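Local coordinates for fructose-2,6-bisphosphatase TIGAR B (PDB 3E9D), which probably hydrolyses fructose-2,6-bisphosphate to fructose 6-phosphate and phosphate, and so acts as a negative regulator of glycolysis, at residues L2-T7 with F225-E230; F51-V56 with F144-S149. All coordinates share one frame; numbering follows the deposited sequence.

Overall arrangement
The chain starts in strand 2-10, whose first residues form one side of contact 1. It then runs through helices to the short strand 53-56, the first side of contact 2. Helix 125-146 follows, and its C-terminal end folds back on the start of that strand, closing the inner loop of contact 2. The chain next adds strand 177-182 and reaches strand 220-230, which pairs with strand 2-10 and closes the outer loop. Contact 2 therefore lies wholly within the span of contact 1. Their centres are about 11 Å apart. Both involve the same mixed sheet, and L2 and R229 of contact 1 touch F144 of contact 2.

Contact 1. Residues L2-T7 with F225-E230; sequences LTFALT and FTIHRE
L2, T3 and F4 pair with I227, T226 and F225 as neighbouring antiparallel strands, one from each half of the chain. The join lies in the mixed sheet of this histidine phosphatase fold. L2 with I227 and F4 with F225 are hydrogen-bonded pairs. L2 N gives to I227 O at 3.1 Å, and I227 N returns to L2 O at 2.8 Å. F4 N donates to F225 O at 3.0 Å, and F225 N returns to F4 O. T3 with T226 is the non-hydrogen-bonded pair between them.

The two faces differ. L2, F4, F225 and I227 fill a buried, apolar face. F4 CG sits between its backbone N and carbonyl carbon (chi1 70°), which brings the end of the ring toward the partner strand. There F225 CB lies over one face of the F4 ring, 4.0 Å from its centroid. The two phenyl rings are nearly parallel, with planes at 10°, but slid so far apart that they barely overlap. Beyond F4, L6 CD2 meets F225 CE2 at 3.7 Å. At the other end L2 and I227 lie side by side, with CB of L2 3.8 Å from CG1 of I227. Helix 125-146 covers this face, with M143 on L2 and F140 on I227.

The other face is looser and partly exposed. It carries T3 and T226, whose OG1 atoms form a hydrogen bond of 3.2 Å; either hydroxyl could donate. Past the pairing, the strand goes on alongside strand 233-246, where T226 O accepts from T237 OG1.

The chemistry is thus divided. Backbone bonds set the register, apolar groups seal the buried face, and one hydroxyl pair bridges the strands on the partly exposed face.

Contact 2. Residues F51-V56 with F144-S149; sequences FTNVFV and FEEHGS
This is a polar side-chain contact between the start of a sheet strand and the end of a helix in the histidine phosphatase fold. T52 and N53 lie where strand 53-56 begins. E146 and H147 lie where helix 125-146 ends, and H147 is the first residue to leave helical geometry. The backbones stay well apart, so the side chains span the gap.

The carboxamide of N53 uses both of its ends. H147 NE2 donates to N53 OD1 at 2.8 Å, in the amide plane and on a lone pair of the oxygen. OD1 sits at the edge of the imidazole, a little out of the ring plane, and the ring and amide planes stand 79° apart. T52 OG1 gives OD1 a second bond of 2.7 Å, its donor tilted from the carbonyl plane. Two bonds grip this oxygen, and with the bond at ND2 they fix which way the buried amide is turned.

E146 reaches N53 through an extended chain, with CG anti to the backbone N (chi1 171°). E146 CG also lies over the centre of one face of the H147 ring. T52 CB packs against H147 CE1 at 3.7 Å. A water joins T52 O to E146 OE2, donating to both. On the other carboxylate oxygen, N53 ND2 donates to E146 OE1 at 3.0 Å, from above the carboxylate plane.

Contact 1. Residues L2-T7 with F225-E230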
loop_
_atom_site.group_PDB
_atom_site.type_symbol
_atom_site.label_atom_id
_atom_site.label_comp_id
_atom_site.label_asym_id
_atom_site.label_seq_id
_atom_site.Cartn_x
_atom_site.Cartn_y
_atom_site.Cartn_z
ATOM N N LEU A 2 17.960 -2.713 -10.343
ATOM C CA LEU A 2 17.645 -2.018 -9.098
ATOM C C LEU A 2 16.771 -2.869 -8.184
ATOM O O LEU A 2 15.757 -3.417 -8.617
ATOM C CB LEU A 2 16.969 -0.658 -9.344
ATOM C CG LEU A 2 16.568 0.118 -8.069
ATOM C CD1 LEU A 2 17.800 0.607 -7.287
ATOM C CD2 LEU A 2 15.649 1.286 -8.414
ATOM N N THR A 3 17.182 -2.980 -6.927
ATOM C CA THR A 3 16.392 -3.646 -5.902
ATOM C C THR A 3 15.953 -2.592 -4.905
ATOM O O THR A 3 16.778 -1.821 -4.425
ATOM C CB THR A 3 17.204 -4.719 -5.161
ATOM O OG1 THR A 3 17.519 -5.769 -6.070
ATOM C CG2 THR A 3 16.399 -5.309 -3.964
ATOM N N PHE A 4 14.660 -2.563 -4.595
ATOM C CA PHE A 4 14.147 -1.620 -3.598
ATOM C C PHE A 4 12.997 -2.233 -2.799
ATOM O O PHE A 4 12.288 -3.122 -3.296
ATOM C CB PHE A 4 13.741 -0.275 -4.240
ATOM C CG PHE A 4 12.511 -0.342 -5.115
ATOM C CD1 PHE A 4 11.244 -0.121 -4.573
ATOM C CD2 PHE A 4 12.625 -0.598 -6.486
ATOM C CE1 PHE A 4 10.095 -0.191 -5.372
ATOM C CE2 PHE A 4 11.485 -0.653 -7.314
ATOM C CZ PHE A 4 10.209 -0.444 -6.744
ATOM N N ALA A 5 12.867 -1.788 -1.552
ATOM C CA ALA A 5 11.788 -2.208 -0.671
ATOM C C ALA A 5 10.621 -1.248 -0.819
ATOM O O ALA A 5 10.812 -0.037 -1.052
ATOM C CB ALA A 5 12.264 -2.217 0.787
ATOM N N LEU A 6 9.411 -1.791 -0.705
ATOM C CA LEU A 6 8.214 -0.973 -0.692
ATOM C C LEU A 6 7.405 -1.301 0.560
ATOM O O LEU A 6 6.926 -2.432 0.702
ATOM C CB LEU A 6 7.358 -1.234 -1.941
ATOM C CG LEU A 6 6.018 -0.496 -1.944
ATOM C CD1 LEU A 6 6.245 1.003 -2.108
ATOM C CD2 LEU A 6 5.082 -1.012 -3.057
ATOM N N THR A 7 7.252 -0.317 1.447
ATOM C CA THR A 7 6.412 -0.485 2.637
ATOM C C THR A 7 5.090 0.193 2.382
ATOM O O THR A 7 5.055 1.350 1.964
ATOM C CB THR A 7 7.076 0.116 3.889
ATOM O OG1 THR A 7 8.283 -0.608 4.162
ATOM C CG2 THR A 7 6.143 0.049 5.113
ATOM N N PHE A 225 11.125 -5.403 -4.567
ATOM C CA PHE A 225 11.075 -5.450 -6.035
ATOM C C PHE A 225 12.482 -5.465 -6.612
ATOM O O PHE A 225 13.373 -4.750 -6.143
ATOM C CB PHE A 225 10.387 -4.198 -6.582
ATOM C CG PHE A 225 8.916 -4.128 -6.296
ATOM C CD1 PHE A 225 7.995 -4.482 -7.284
ATOM C CD2 PHE A 225 8.445 -3.705 -5.054
ATOM C CE1 PHE A 225 6.618 -4.398 -7.048
ATOM C CE2 PHE A 225 7.065 -3.650 -4.790
ATOM C CZ PHE A 225 6.152 -3.983 -5.793
ATOM N N THR A 226 12.682 -6.278 -7.637
ATOM C CA THR A 226 13.878 -6.154 -8.458
ATOM C C THR A 226 13.419 -5.804 -9.863
ATOM O O THR A 226 12.583 -6.508 -10.443
ATOM C CB THR A 226 14.711 -7.441 -8.455
ATOM O OG1 THR A 226 15.210 -7.659 -7.128
ATOM C CG2 THR A 226 15.884 -7.322 -9.419
ATOM N N ILE A 227 13.950 -4.705 -10.389
ATOM C CA ILE A 227 13.527 -4.205 -11.689
ATOM C C ILE A 227 14.699 -4.170 -12.679
ATOM O O ILE A 227 15.846 -3.874 -12.289
ATOM C CB ILE A 227 12.790 -2.846 -11.603
ATOM C CG1 ILE A 227 13.676 -1.757 -11.005
ATOM C CG2 ILE A 227 11.465 -2.967 -10.765
ATOM C CD1 ILE A 227 13.071 -0.315 -11.152
ATOM N N HIS A 228 14.366 -4.489 -13.938
ATOM C CA HIS A 228 15.267 -4.523 -15.091
ATOM C C HIS A 228 14.742 -3.585 -16.176
ATOM O O HIS A 228 13.545 -3.359 -16.290
ATOM C CB HIS A 228 15.333 -5.947 -15.700
ATOM C CG HIS A 228 16.145 -6.921 -14.900
ATOM N ND1 HIS A 228 16.894 -7.925 -15.487
ATOM C CD2 HIS A 228 16.310 -7.065 -13.557
ATOM C CE1 HIS A 228 17.493 -8.634 -14.540
ATOM N NE2 HIS A 228 17.163 -8.127 -13.362
ATOM N N ARG A 229 15.659 -3.057 -16.973
ATOM C CA ARG A 229 15.314 -2.265 -18.131
ATOM C C ARG A 229 15.635 -3.068 -19.382
ATOM O O ARG A 229 16.753 -3.572 -19.537
ATOM C CB ARG A 229 16.133 -0.988 -18.113
ATOM C CG ARG A 229 15.612 0.124 -18.958
ATOM C CD ARG A 229 16.082 1.426 -18.319
ATOM N NE ARG A 229 16.050 2.516 -19.266
ATOM C CZ ARG A 229 15.157 3.490 -19.246
ATOM N NH1 ARG A 229 14.216 3.538 -18.296
ATOM N NH2 ARG A 229 15.218 4.430 -20.184
ATOM N N GLU A 230 14.638 -3.208 -20.246
ATOM C CA GLU A 230 14.790 -3.847 -21.558
ATOM C C GLU A 230 14.054 -3.016 -22.582
ATOM O O GLU A 230 12.841 -2.811 -22.457
ATOM C CB GLU A 230 14.191 -5.243 -21.552
ATOM C CG GLU A 230 14.895 -6.195 -20.625
ATOM C CD GLU A 230 13.974 -7.264 -20.085
ATOM O OE1 GLU A 230 12.729 -7.092 -20.157
ATOM O OE2 GLU A 230 14.504 -8.275 -19.573
#

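Contact 2. Residues F51-V56 with F144-S149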
loop_
_atom_site.group_PDB
_atom_site.type_symbol
_atom_site.label_atom_id
_atom_site.label_comp_id
_atom_site.label_asym_id
_atom_site.label_seq_id
_atom_site.Cartn_x
_atom_site.Cartn_y
_atom_site.Cartn_z
ATOM N N PHE A 51 13.335 5.945 4.678
ATOM C CA PHE A 51 12.542 5.970 3.462
ATOM C C PHE A 51 13.136 7.000 2.518
ATOM O O PHE A 51 13.098 8.184 2.798
ATOM C CB PHE A 51 11.077 6.264 3.785
ATOM C CG PHE A 51 10.451 5.250 4.706
ATOM C CD1 PHE A 51 10.246 3.934 4.276
ATOM C CD2 PHE A 51 10.080 5.601 6.007
ATOM C CE1 PHE A 51 9.662 2.984 5.118
ATOM C CE2 PHE A 51 9.491 4.657 6.875
ATOM C CZ PHE A 51 9.280 3.347 6.430
ATOM N N THR A 52 13.728 6.525 1.418
ATOM C CA THR A 52 14.308 7.395 0.386
ATOM C C THR A 52 13.226 8.056 -0.437
ATOM O O THR A 52 13.448 9.083 -1.073
ATOM C CB THR A 52 15.223 6.585 -0.568
ATOM O OG1 THR A 52 14.493 5.456 -1.080
ATOM C CG2 THR A 52 16.476 6.071 0.173
ATOM N N ASN A 53 12.039 7.474 -0.442
ATOM C CA ASN A 53 10.960 7.992 -1.267
ATOM C C ASN A 53 9.650 7.774 -0.555
ATOM O O ASN A 53 9.470 6.741 0.087
ATOM C CB ASN A 53 10.915 7.236 -2.598
ATOM C CG ASN A 53 12.211 7.351 -3.380
ATOM O OD1 ASN A 53 13.148 6.570 -3.177
ATOM N ND2 ASN A 53 12.280 8.343 -4.254
ATOM N N VAL A 54 8.734 8.737 -0.664
ATOM C CA VAL A 54 7.435 8.615 -0.007
ATOM C C VAL A 54 6.297 9.044 -0.964
ATOM O O VAL A 54 6.338 10.138 -1.548
ATOM C CB VAL A 54 7.350 9.451 1.286
ATOM C CG1 VAL A 54 5.943 9.331 1.907
ATOM C CG2 VAL A 54 8.415 9.044 2.300
ATOM N N PHE A 55 5.283 8.194 -1.077
ATOM C CA PHE A 55 4.149 8.406 -1.977
ATOM C C PHE A 55 2.865 8.256 -1.177
ATOM O O PHE A 55 2.705 7.295 -0.404
ATOM C CB PHE A 55 4.184 7.405 -3.137
ATOM C CG PHE A 55 5.504 7.388 -3.858
ATOM C CD1 PHE A 55 5.803 8.372 -4.782
ATOM C CD2 PHE A 55 6.471 6.433 -3.550
ATOM C CE1 PHE A 55 7.047 8.401 -5.420
ATOM C CE2 PHE A 55 7.726 6.447 -4.188
ATOM C CZ PHE A 55 8.008 7.434 -5.124
ATOM N N VAL A 56 1.953 9.202 -1.349
ATOM C CA VAL A 56 0.712 9.191 -0.581
ATOM C C VAL A 56 -0.428 9.542 -1.502
ATOM O O VAL A 56 -0.251 10.329 -2.443
ATOM C CB VAL A 56 0.748 10.261 0.552
ATOM C CG1 VAL A 56 -0.356 9.995 1.562
ATOM C CG2 VAL A 56 2.113 10.257 1.255
ATOM N N PHE A 144 14.093 4.277 -10.617
ATOM C CA PHE A 144 15.220 4.032 -11.499
ATOM C C PHE A 144 15.980 5.323 -11.801
ATOM O O PHE A 144 17.193 5.332 -11.738
ATOM C CB PHE A 144 14.760 3.365 -12.791
ATOM C CG PHE A 144 15.865 2.705 -13.553
ATOM C CD1 PHE A 144 16.265 1.419 -13.231
ATOM C CD2 PHE A 144 16.497 3.367 -14.591
ATOM C CE1 PHE A 144 17.285 0.802 -13.941
ATOM C CE2 PHE A 144 17.519 2.769 -15.304
ATOM C CZ PHE A 144 17.914 1.485 -14.984
ATOM N N GLU A 145 15.261 6.398 -12.120
ATOM C CA GLU A 145 15.879 7.697 -12.422
ATOM C C GLU A 145 16.650 8.265 -11.239
ATOM O O GLU A 145 17.676 8.903 -11.414
ATOM C CB GLU A 145 14.820 8.736 -12.753
ATOM C CG GLU A 145 14.245 8.663 -14.124
ATOM C CD GLU A 145 12.939 9.434 -14.215
ATOM O OE1 GLU A 145 12.492 9.987 -13.180
ATOM O OE2 GLU A 145 12.340 9.466 -15.311
ATOM N N GLU A 146 16.122 8.075 -10.036
ATOM C CA GLU A 146 16.758 8.633 -8.863
ATOM C C GLU A 146 17.871 7.785 -8.245
ATOM O O GLU A 146 18.743 8.313 -7.555
ATOM C CB GLU A 146 15.713 8.926 -7.798
ATOM C CG GLU A 146 16.342 9.296 -6.479
ATOM C CD GLU A 146 15.355 9.888 -5.491
ATOM O OE1 GLU A 146 14.146 10.037 -5.843
ATOM O OE2 GLU A 146 15.812 10.206 -4.366
ATOM N N HIS A 147 17.847 6.476 -8.447
ATOM C CA HIS A 147 18.778 5.632 -7.692
ATOM C C HIS A 147 19.854 4.929 -8.534
ATOM O O HIS A 147 20.179 3.775 -8.311
ATOM C CB HIS A 147 18.007 4.669 -6.788
ATOM C CG HIS A 147 17.137 5.364 -5.795
ATOM N ND1 HIS A 147 17.642 5.984 -4.673
ATOM C CD2 HIS A 147 15.797 5.569 -5.769
ATOM C CE1 HIS A 147 16.651 6.527 -3.991
ATOM N NE2 HIS A 147 15.522 6.287 -4.631
ATOM N N GLY A 148 20.421 5.658 -9.492
ATOM C CA GLY A 148 21.543 5.153 -10.302
ATOM C C GLY A 148 22.709 4.660 -9.461
ATOM O O GLY A 148 23.374 3.693 -9.821
ATOM N N SER A 149 22.943 5.317 -8.326
ATOM C CA SER A 149 23.998 4.918 -7.385
ATOM C C SER A 149 23.794 3.539 -6.789
ATOM O O SER A 149 24.732 2.963 -6.253
ATOM C CB SER A 149 24.090 5.914 -6.229
ATOM O OG SER A 149 24.354 7.206 -6.734
HETATM O O HOH W 1 16.018 9.899 -1.686
#